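Local coordinates for protein voltage-sensor containing phosphatase (Ciona intestinalis, PDB 3V0D) that probably removes phosphate from membrane phosphoinositides through a PTEN-like phosphatase and C2 region that answers to membrane voltage, at residues Asp109-Val112 with Trp113-Asp117; Leu154-Phe157 with Gly158-Arg161; Val215-Asn219 with Gly220-Ser224. The protein carries 1 engineered substitution. All blocks are in the same frame, centred on the assembly; numbering follows the deposited sequence. Where two conformers were deposited one is given.

Contact 1 of 3, residues Asp109-Val112 with Trp113-Asp117; sequences DAKV and WMTSD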
ATOM      1  N   ASP A 109       1.953  11.999  14.730  1.00 16.05           N
ATOM      2  CA  ASP A 109       0.708  12.193  15.452  1.00 16.48           C
ATOM      3  C   ASP A 109       0.485  11.097  16.499  1.00 16.08           C
ATOM      4  O   ASP A 109       0.158  11.371  17.665  1.00 17.27           O
ATOM      5  CB  ASP A 109      -0.458  12.286  14.474  1.00 16.65           C
ATOM      6  CG  ASP A 109      -1.798  12.448  15.180  1.00 16.43           C
ATOM      7  OD1 ASP A 109      -2.403  11.441  15.567  1.00 17.02           O
ATOM      8  OD2 ASP A 109      -2.207  13.614  15.415  1.00 17.89           O
ATOM      9  N   ALA A 110       0.709   9.849  16.087  1.00 15.78           N
ATOM     10  CA  ALA A 110       0.562   8.726  16.994  1.00 16.61           C
ATOM     11  C   ALA A 110       1.603   8.793  18.123  1.00 16.43           C
ATOM     12  O   ALA A 110       1.280   8.517  19.283  1.00 17.85           O
ATOM     13  CB  ALA A 110       0.641   7.399  16.230  1.00 16.82           C
ATOM     14  N   LYS A 111       2.850   9.157  17.782  1.00 17.07           N
ATOM     15  CA  LYS A 111       3.892   9.259  18.808  1.00 18.57           C
ATOM     16  C   LYS A 111       3.510  10.269  19.886  1.00 18.54           C
ATOM     17  O   LYS A 111       3.639   9.974  21.088  1.00 20.22           O
ATOM     18  CB  LYS A 111       5.264   9.557  18.201  0.57 19.57           C
ATOM     19  CG  LYS A 111       6.407   9.019  19.061  0.57 20.85           C
ATOM     20  CD  LYS A 111       7.768   9.005  18.365  0.57 22.85           C
ATOM     21  CE  LYS A 111       8.854   8.184  19.160  0.57 24.39           C
ATOM     22  NZ  LYS A 111       8.612   6.687  19.407  0.57 24.25           N
ATOM     23  N   VAL A 112       3.070  11.454  19.472  1.00 19.61           N
ATOM     24  CA  VAL A 112       2.700  12.521  20.414  1.00 20.61           C
ATOM     25  C   VAL A 112       1.556  12.037  21.311  1.00 20.45           C
ATOM     26  O   VAL A 112       1.569  12.216  22.526  1.00 22.54           O
ATOM     27  CB  VAL A 112       2.360  13.823  19.666  1.00 21.40           C
ATOM     28  CG1 VAL A 112       1.717  14.864  20.583  1.00 24.06           C
ATOM     29  CG2 VAL A 112       3.622  14.423  19.039  1.00 22.41           C
ATOM     30  N   TRP A 113       0.555  11.421  20.700  1.00 19.75           N
ATOM     31  CA  TRP A 113      -0.588  10.919  21.441  1.00 19.34           C
ATOM     32  C   TRP A 113      -0.190   9.837  22.432  1.00 19.41           C
ATOM     33  O   TRP A 113      -0.607   9.862  23.592  1.00 21.22           O
ATOM     34  CB  TRP A 113      -1.630  10.420  20.452  1.00 18.62           C
ATOM     35  CG  TRP A 113      -2.721   9.630  21.092  1.00 16.87           C
ATOM     36  CD1 TRP A 113      -2.938   8.299  20.953  1.00 17.50           C
ATOM     37  CD2 TRP A 113      -3.752  10.119  21.947  1.00 17.38           C
ATOM     38  NE1 TRP A 113      -4.015   7.920  21.674  1.00 17.84           N
ATOM     39  CE2 TRP A 113      -4.533   9.012  22.317  1.00 17.85           C
ATOM     40  CE3 TRP A 113      -4.066  11.387  22.466  1.00 19.73           C
ATOM     41  CZ2 TRP A 113      -5.644   9.121  23.153  1.00 19.52           C
ATOM     42  CZ3 TRP A 113      -5.174  11.493  23.308  1.00 20.63           C
ATOM     43  CH2 TRP A 113      -5.945  10.361  23.637  1.00 20.28           C
ATOM     44  N   MET A 114       0.619   8.879  21.989  1.00 19.67           N
ATOM     45  CA  MET A 114       0.944   7.747  22.826  1.00 21.40           C
ATOM     46  C   MET A 114       1.923   8.127  23.942  1.00 21.89           C
ATOM     47  O   MET A 114       1.837   7.613  25.053  1.00 23.02           O
ATOM     48  CB  MET A 114       1.442   6.574  21.974  1.00 20.99           C
ATOM     49  CG  MET A 114       0.336   6.027  21.040  1.00 20.31           C
ATOM     50  SD  MET A 114      -0.958   5.207  21.949  1.00 19.57           S
ATOM     51  CE  MET A 114      -0.413   3.561  21.723  1.00 22.23           C
ATOM     52  N   THR A 115       2.822   9.062  23.690  1.00 22.12           N
ATOM     53  CA  THR A 115       3.850   9.324  24.695  1.00 23.73           C
ATOM     54  C   THR A 115       3.250   9.986  25.920  1.00 23.80           C
ATOM     55  O   THR A 115       3.800   9.892  27.018  1.00 24.91           O
ATOM     56  CB  THR A 115       4.916  10.240  24.069  0.73 24.21           C
ATOM     57  OG1 THR A 115       5.486   9.593  22.933  0.73 29.00           O
ATOM     58  CG2 THR A 115       6.022  10.474  25.022  0.73 23.54           C
ATOM     59  N   SER A 116       2.117  10.654  25.744  1.00 25.08           N
ATOM     60  CA  SER A 116       1.555  11.443  26.821  1.00 25.93           C
ATOM     61  C   SER A 116       0.895  10.636  27.955  1.00 24.69           C
ATOM     62  O   SER A 116       0.706  11.179  29.039  1.00 26.50           O
ATOM     63  CB  SER A 116       0.590  12.490  26.271  1.00 27.86           C
ATOM     64  OG  SER A 116      -0.529  11.877  25.659  1.00 29.12           O
ATOM     65  N   ASP A 117       0.582   9.354  27.735  1.00 23.10           N
ATOM     66  CA  ASP A 117      -0.136   8.554  28.741  1.00 22.04           C
ATOM     67  C   ASP A 117       0.025   7.077  28.379  1.00 22.15           C
ATOM     68  O   ASP A 117      -0.307   6.693  27.268  1.00 21.39           O
ATOM     69  CB  ASP A 117      -1.602   9.019  28.734  1.00 22.14           C
ATOM     70  CG  ASP A 117      -2.517   8.315  29.738  1.00 23.69           C
ATOM     71  OD1 ASP A 117      -3.536   8.959  30.078  1.00 28.98           O
ATOM     72  OD2 ASP A 117      -2.307   7.148  30.131  1.00 25.01           O
TER
HETATM   73  O   HOH W   1      -1.106  13.754  23.694  1.00 35.81           O
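Thr115 leans back over the preceding turn, and in the conformer described its hydroxyl OG1 donates to Lys111 O at 2.6 Å. Lys111 O also accepts from Thr115 N, at 2.9 Å. The two donors arrive from opposite faces of the carbonyl plane, with the hydroxyl well above it, so one residue grips the acceptor twice. This reach depends on chi1 of -60°, which sets OG1 beside the backbone N and anti to the carbonyl carbon. The aliphatic part of Lys111, likewise in one of its two conformers, passes aslant, CG lying 4.0 Å from Thr115 OG1, while its ammonium runs on to Glu143.

All this takes place in the last turns of helix 100-115, which packs against the central mixed sheet of the phosphatase domain. Met114 turns the other way: its CG sits 3.2 Å from Ala110 O, and the bent thioether chain continues toward Ile122 and Trp140. Trp113 brings CB to 3.4 Å from Asp109 O, but its indole leads off to stack on His120 and bond Val121 O. Near the C-terminal end, Ser116 OG curls back to Trp113 O at 2.9 Å. A chi1 of 65° makes this possible, wedging the hydroxyl between N and the carbonyl carbon, where a water bridges it onward to Val112 O.

Contact 2 of 3, residues Leu154-Phe157 with Gly158-Arg161; sequences LEYF and GSRR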
ATOM      1  N   LEU A 154       5.256  -6.909   9.906  1.00 16.21           N
ATOM      2  CA  LEU A 154       4.192  -7.310   8.979  1.00 16.99           C
ATOM      3  C   LEU A 154       3.665  -8.687   9.332  1.00 17.27           C
ATOM      4  O   LEU A 154       2.464  -8.908   9.343  1.00 17.40           O
ATOM      5  CB  LEU A 154       4.734  -7.316   7.546  1.00 17.59           C
ATOM      6  CG  LEU A 154       4.878  -5.920   6.953  1.00 18.23           C
ATOM      7  CD1 LEU A 154       5.858  -5.930   5.796  1.00 20.28           C
ATOM      8  CD2 LEU A 154       3.506  -5.424   6.492  1.00 20.28           C
ATOM      9  N   GLU A 155       4.558  -9.635   9.603  1.00 17.24           N
ATOM     10  CA  GLU A 155       4.125 -10.978   9.935  1.00 17.99           C
ATOM     11  C   GLU A 155       3.379 -10.986  11.248  1.00 17.61           C
ATOM     12  O   GLU A 155       2.415 -11.731  11.384  1.00 18.64           O
ATOM     13  CB  GLU A 155       5.314 -11.915   9.976  1.00 19.13           C
ATOM     14  CG  GLU A 155       5.811 -12.230   8.594  1.00 22.18           C
ATOM     15  CD  GLU A 155       6.766 -13.377   8.503  1.00 27.45           C
ATOM     16  OE1 GLU A 155       7.234 -13.622   7.376  1.00 31.89           O
ATOM     17  OE2 GLU A 155       7.046 -14.035   9.517  1.00 29.17           O
ATOM     18  N   TYR A 156       3.778 -10.160  12.210  1.00 17.19           N
ATOM     19  CA  TYR A 156       3.055 -10.072  13.474  1.00 16.90           C
ATOM     20  C   TYR A 156       1.635  -9.538  13.241  1.00 17.25           C
ATOM     21  O   TYR A 156       0.642 -10.107  13.733  1.00 17.48           O
ATOM     22  CB  TYR A 156       3.816  -9.224  14.495  1.00 17.28           C
ATOM     23  CG  TYR A 156       3.063  -9.114  15.784  1.00 16.64           C
ATOM     24  CD1 TYR A 156       3.041 -10.187  16.683  1.00 16.88           C
ATOM     25  CD2 TYR A 156       2.390  -7.949  16.140  1.00 17.34           C
ATOM     26  CE1 TYR A 156       2.334 -10.118  17.870  1.00 17.76           C
ATOM     27  CE2 TYR A 156       1.693  -7.866  17.334  1.00 17.32           C
ATOM     28  CZ  TYR A 156       1.655  -8.950  18.187  1.00 17.26           C
ATOM     29  OH  TYR A 156       0.970  -8.888  19.382  1.00 18.34           O
ATOM     30  N   PHE A 157       1.517  -8.455  12.476  1.00 17.05           N
ATOM     31  CA  PHE A 157       0.190  -7.951  12.141  1.00 17.56           C
ATOM     32  C   PHE A 157      -0.638  -9.047  11.479  1.00 17.67           C
ATOM     33  O   PHE A 157      -1.795  -9.272  11.850  1.00 18.33           O
ATOM     34  CB  PHE A 157       0.293  -6.728  11.200  1.00 17.68           C
ATOM     35  CG  PHE A 157      -1.048  -6.284  10.717  1.00 17.30           C
ATOM     36  CD1 PHE A 157      -1.903  -5.544  11.536  1.00 17.19           C
ATOM     37  CD2 PHE A 157      -1.498  -6.646   9.449  1.00 18.06           C
ATOM     38  CE1 PHE A 157      -3.177  -5.174  11.091  1.00 18.19           C
ATOM     39  CE2 PHE A 157      -2.778  -6.270   9.001  1.00 18.64           C
ATOM     40  CZ  PHE A 157      -3.607  -5.536   9.828  1.00 19.01           C
ATOM     41  N   GLY A 158      -0.034  -9.722  10.505  1.00 18.32           N
ATOM     42  CA  GLY A 158      -0.761 -10.785   9.814  1.00 20.37           C
ATOM     43  C   GLY A 158      -1.191 -11.891  10.778  1.00 20.16           C
ATOM     44  O   GLY A 158      -2.313 -12.367  10.684  1.00 21.93           O
ATOM     45  N   SER A 159      -0.325 -12.260  11.720  1.00 21.29           N
ATOM     46  CA  SER A 159      -0.630 -13.318  12.681  1.00 22.36           C
ATOM     47  C   SER A 159      -1.768 -12.946  13.609  1.00 21.89           C
ATOM     48  O   SER A 159      -2.480 -13.815  14.110  1.00 24.13           O
ATOM     49  CB  SER A 159       0.613 -13.692  13.500  1.00 23.02           C
ATOM     50  OG  SER A 159       0.912 -12.787  14.560  1.00 24.54           O
ATOM     51  N   ARG A 160      -1.927 -11.648  13.869  1.00 21.01           N
ATOM     52  CA  ARG A 160      -2.975 -11.189  14.799  1.00 21.07           C
ATOM     53  C   ARG A 160      -4.295 -10.897  14.108  1.00 20.90           C
ATOM     54  O   ARG A 160      -5.343 -11.072  14.713  1.00 21.51           O
ATOM     55  CB  ARG A 160      -2.490  -9.993  15.627  0.53 21.53           C
ATOM     56  CG  ARG A 160      -1.313 -10.334  16.534  0.53 23.15           C
ATOM     57  CD  ARG A 160      -1.385 -11.796  16.965  0.53 24.86           C
ATOM     58  NE  ARG A 160      -0.667 -12.055  18.194  0.53 25.91           N
ATOM     59  CZ  ARG A 160       0.364 -12.878  18.314  0.53 24.19           C
ATOM     60  NH1 ARG A 160       0.845 -13.550  17.262  0.53 21.19           N
ATOM     61  NH2 ARG A 160       0.895 -13.036  19.518  0.53 24.82           N
ATOM     62  N   ARG A 161      -4.242 -10.423  12.864  1.00 21.98           N
ATOM     63  CA  ARG A 161      -5.402  -9.887  12.173  1.00 22.87           C
ATOM     64  C   ARG A 161      -5.964 -10.807  11.089  1.00 25.01           C
ATOM     65  O   ARG A 161      -7.099 -10.614  10.652  1.00 27.46           O
ATOM     66  CB  ARG A 161      -5.047  -8.485  11.620  1.00 22.79           C
ATOM     67  CG  ARG A 161      -6.176  -7.719  10.982  1.00 22.90           C
ATOM     68  CD  ARG A 161      -7.240  -7.301  12.012  1.00 21.10           C
ATOM     69  NE  ARG A 161      -8.289  -6.579  11.308  1.00 20.02           N
ATOM     70  CZ  ARG A 161      -9.580  -6.606  11.615  1.00 18.77           C
ATOM     71  NH1 ARG A 161     -10.012  -7.205  12.723  1.00 20.53           N
ATOM     72  NH2 ARG A 161     -10.435  -5.969  10.835  1.00 20.66           N
TER
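Helix 150-161 of the phosphatase domain ends in a turn where two aromatic rings, one turn back, receive two consecutive arginines. Phe157 and Arg161 run side by side on the buried flank: Arg161 CB lies over one face of the ring, 4.0 Å from the Phe157 centroid, in a CH-pi contact, and CG comes within 3.6 Å of Phe157 CZ. The ring is sent along the helix toward the arginine because its CG is anti to the backbone N (chi1 174°). Beyond this contact the guanidinium of Arg161 reaches Asp26, Thr28 and the carbonyls of Gly128 and Gly129.

The neighbouring pair is set differently. In the conformer described, Tyr156 and Arg160 slant across each other, with Arg160 CG over the ring face in a second CH-pi contact. Tyr156 CE1 stands over the centre of the guanidinium, 3.4 Å from Arg160 CZ, although the two planes are 46° apart. Arg160 NH1 also donates to Ser159 OG at 2.8 Å. That hydroxyl in turn gives its proton to Tyr156 O, likewise 2.8 Å from Ser159 OG, so this carbonyl holds both the side-chain donor and the helical amide Arg160 N at 3.0 Å. The phenol OH bonds Val30 O.

Gly128 and Gly129 belong to the loop of the CX5R signature, the phosphate-binding P-loop of this phosphatase family, whose cysteine is replaced here by an engineered serine. With its methylenes packed on Phe157 and its buried guanidinium satisfied by Asp26, Thr28 and that loop, Arg161 is consistent with a second-shell brace for the active site.

Contact 3 of 3, residues Val215-Asn219 with Gly220-Ser224; sequences VGRGN and GSDLS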
ATOM      1  N   VAL A 215       1.480 -13.042 -21.614  1.00 19.26           N
ATOM      2  CA  VAL A 215       0.946 -11.858 -20.944  1.00 18.31           C
ATOM      3  C   VAL A 215       0.267 -11.002 -22.019  1.00 17.74           C
ATOM      4  O   VAL A 215       0.940 -10.408 -22.857  1.00 18.33           O
ATOM      5  CB  VAL A 215       2.078 -11.042 -20.232  1.00 18.18           C
ATOM      6  CG1 VAL A 215       1.471  -9.822 -19.542  1.00 19.38           C
ATOM      7  CG2 VAL A 215       2.812 -11.933 -19.220  1.00 19.54           C
ATOM      8  N   GLY A 216      -1.066 -10.982 -22.021  1.00 17.92           N
ATOM      9  CA  GLY A 216      -1.812 -10.310 -23.094  1.00 18.85           C
ATOM     10  C   GLY A 216      -1.463 -10.916 -24.445  1.00 18.11           C
ATOM     11  O   GLY A 216      -1.518 -12.142 -24.609  1.00 19.21           O
ATOM     12  N   ARG A 217      -1.050 -10.081 -25.395  1.00 18.94           N
ATOM     13  CA  ARG A 217      -0.658 -10.554 -26.723  1.00 19.77           C
ATOM     14  C   ARG A 217       0.741 -11.149 -26.745  1.00 19.67           C
ATOM     15  O   ARG A 217       1.165 -11.701 -27.768  1.00 21.14           O
ATOM     16  CB  ARG A 217      -0.698  -9.400 -27.728  0.54 20.83           C
ATOM     17  CG  ARG A 217      -2.083  -8.943 -28.150  0.54 23.58           C
ATOM     18  CD  ARG A 217      -2.879 -10.031 -28.849  0.54 29.00           C
ATOM     19  NE  ARG A 217      -2.508 -10.220 -30.250  0.54 32.75           N
ATOM     20  CZ  ARG A 217      -1.835 -11.265 -30.727  0.54 34.59           C
ATOM     21  NH1 ARG A 217      -1.445 -12.246 -29.919  0.54 35.53           N
ATOM     22  NH2 ARG A 217      -1.549 -11.334 -32.019  0.54 35.50           N
ATOM     23  N   GLY A 218       1.464 -11.023 -25.632  1.00 19.24           N
ATOM     24  CA  GLY A 218       2.770 -11.685 -25.507  1.00 20.08           C
ATOM     25  C   GLY A 218       3.917 -10.957 -26.173  1.00 19.38           C
ATOM     26  O   GLY A 218       5.001 -11.509 -26.311  1.00 20.64           O
ATOM     27  N   ASN A 219       3.692  -9.698 -26.567  1.00 19.23           N
ATOM     28  CA  ASN A 219       4.715  -8.931 -27.263  1.00 19.42           C
ATOM     29  C   ASN A 219       4.657  -7.436 -26.956  1.00 19.31           C
ATOM     30  O   ASN A 219       5.252  -6.627 -27.678  1.00 19.58           O
ATOM     31  CB  ASN A 219       4.612  -9.167 -28.776  1.00 20.44           C
ATOM     32  CG  ASN A 219       3.266  -8.759 -29.317  1.00 20.26           C
ATOM     33  OD1 ASN A 219       2.499  -8.069 -28.642  1.00 20.20           O
ATOM     34  ND2 ASN A 219       2.963  -9.170 -30.535  1.00 24.76           N
ATOM     35  N   GLY A 220       3.928  -7.072 -25.903  1.00 18.43           N
ATOM     36  CA  GLY A 220       3.797  -5.673 -25.510  1.00 18.29           C
ATOM     37  C   GLY A 220       2.752  -4.882 -26.274  1.00 17.65           C
ATOM     38  O   GLY A 220       2.421  -3.779 -25.859  1.00 18.16           O
ATOM     39  N   SER A 221       2.211  -5.417 -27.375  1.00 17.91           N
ATOM     40  CA  SER A 221       1.373  -4.626 -28.251  1.00 18.57           C
ATOM     41  C   SER A 221       0.050  -4.224 -27.618  1.00 17.57           C
ATOM     42  O   SER A 221      -0.558  -3.249 -28.064  1.00 18.95           O
ATOM     43  CB  SER A 221       1.115  -5.361 -29.575  1.00 19.75           C
ATOM     44  OG  SER A 221       0.350  -6.547 -29.377  1.00 20.81           O
ATOM     45  N   ASP A 222      -0.423  -4.965 -26.618  1.00 17.67           N
ATOM     46  CA  ASP A 222      -1.666  -4.628 -25.945  1.00 17.45           C
ATOM     47  C   ASP A 222      -1.482  -3.611 -24.809  1.00 16.15           C
ATOM     48  O   ASP A 222      -2.475  -3.147 -24.268  1.00 16.52           O
ATOM     49  CB  ASP A 222      -2.325  -5.893 -25.364  1.00 18.04           C
ATOM     50  CG  ASP A 222      -1.365  -6.708 -24.496  1.00 18.26           C
ATOM     51  OD1 ASP A 222      -0.374  -7.214 -25.054  1.00 19.36           O
ATOM     52  OD2 ASP A 222      -1.592  -6.820 -23.269  1.00 19.96           O
ATOM     53  N   LEU A 223      -0.243  -3.307 -24.430  1.00 16.42           N
ATOM     54  CA  LEU A 223       0.016  -2.609 -23.179  1.00 15.82           C
ATOM     55  C   LEU A 223       0.092  -1.095 -23.313  1.00 15.06           C
ATOM     56  O   LEU A 223       0.552  -0.547 -24.330  1.00 15.59           O
ATOM     57  CB  LEU A 223       1.319  -3.125 -22.549  1.00 16.38           C
ATOM     58  CG  LEU A 223       1.321  -4.595 -22.105  1.00 17.85           C
ATOM     59  CD1 LEU A 223       2.698  -4.983 -21.596  1.00 19.04           C
ATOM     60  CD2 LEU A 223       0.247  -4.883 -21.058  1.00 20.16           C
ATOM     61  N   SER A 224      -0.281  -0.449 -22.223  1.00 15.09           N
ATOM     62  CA  SER A 224      -0.041   0.976 -22.037  1.00 15.12           C
ATOM     63  C   SER A 224       0.412   1.169 -20.594  1.00 14.80           C
ATOM     64  O   SER A 224       0.178   0.319 -19.732  1.00 15.26           O
ATOM     65  CB  SER A 224      -1.276   1.812 -22.377  1.00 15.73           C
ATOM     66  OG  SER A 224      -2.397   1.343 -21.680  1.00 16.79           O
TER
HETATM   67  O   HOH W   2       2.050  -8.035 -24.061  1.00 18.96           O
HETATM   68  O   HOH W   3       0.849  -8.128 -32.290  1.00 47.78           O
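A chi1 of 60° swings the amide of Asn219 in between its own N and carbonyl carbon, and Ser221 takes nearly the same torsion, 66°, so the two polar groups converge. Asn219 OD1 becomes a double acceptor. Ser221 OG approaches in the carbonyl plane, on a lone pair, at 2.7 Å from Asn219 OD1, whereas Ser221 N comes in tilted from that plane at 3.0 Å from the same oxygen. The amide group is thereby held against rotation, and on its other side ND2 gives a hydrogen bond to a water.

Asp222 holds the earlier turn. Its OD1 receives Arg217 N at 3.0 Å, met from above the carboxylate plane and almost straight along the N-H. In the one of its two conformers described, Arg217 CB lies 3.5 Å from both Ser221 OG and Asp222 OD1, but the guanidinium leads away and makes no salt bridge with Asp222. A water donates to Asp222 OD1 at 2.7 Å and to Val215 O, and accepts from Gly220 N; OD2 is bonded to Ser276 OG.

Asn219 follows the type II' turn Val215-Gly218, and its Asx turn runs into the type I turn Gly220-Leu223. These successive turns lead into strand 223-229 and make up part of one of the loops that join the two sheets of the PTEN-type C2 sandwich.

From the N terminus the three contacts follow in series, none enclosing or crossing another, and each closes no more than a turn or two of continuous chain. Contact 1 lies in the last turns of helix 100-115 and the residues after it, before the chain enters strand 121-125 and the phosphate-binding loop. Contact 2 comes after helix 131-143, at the end of helix 150-161, and faces back toward that loop; its centre is about 23 Å from that of contact 1, in the same phosphatase domain. Helix 176-191 then carries the chain toward the C2 domain, where contact 3 shapes the connection from strand 202-210 to strand 223-229, with its centre about 50 Å from that of contact 1.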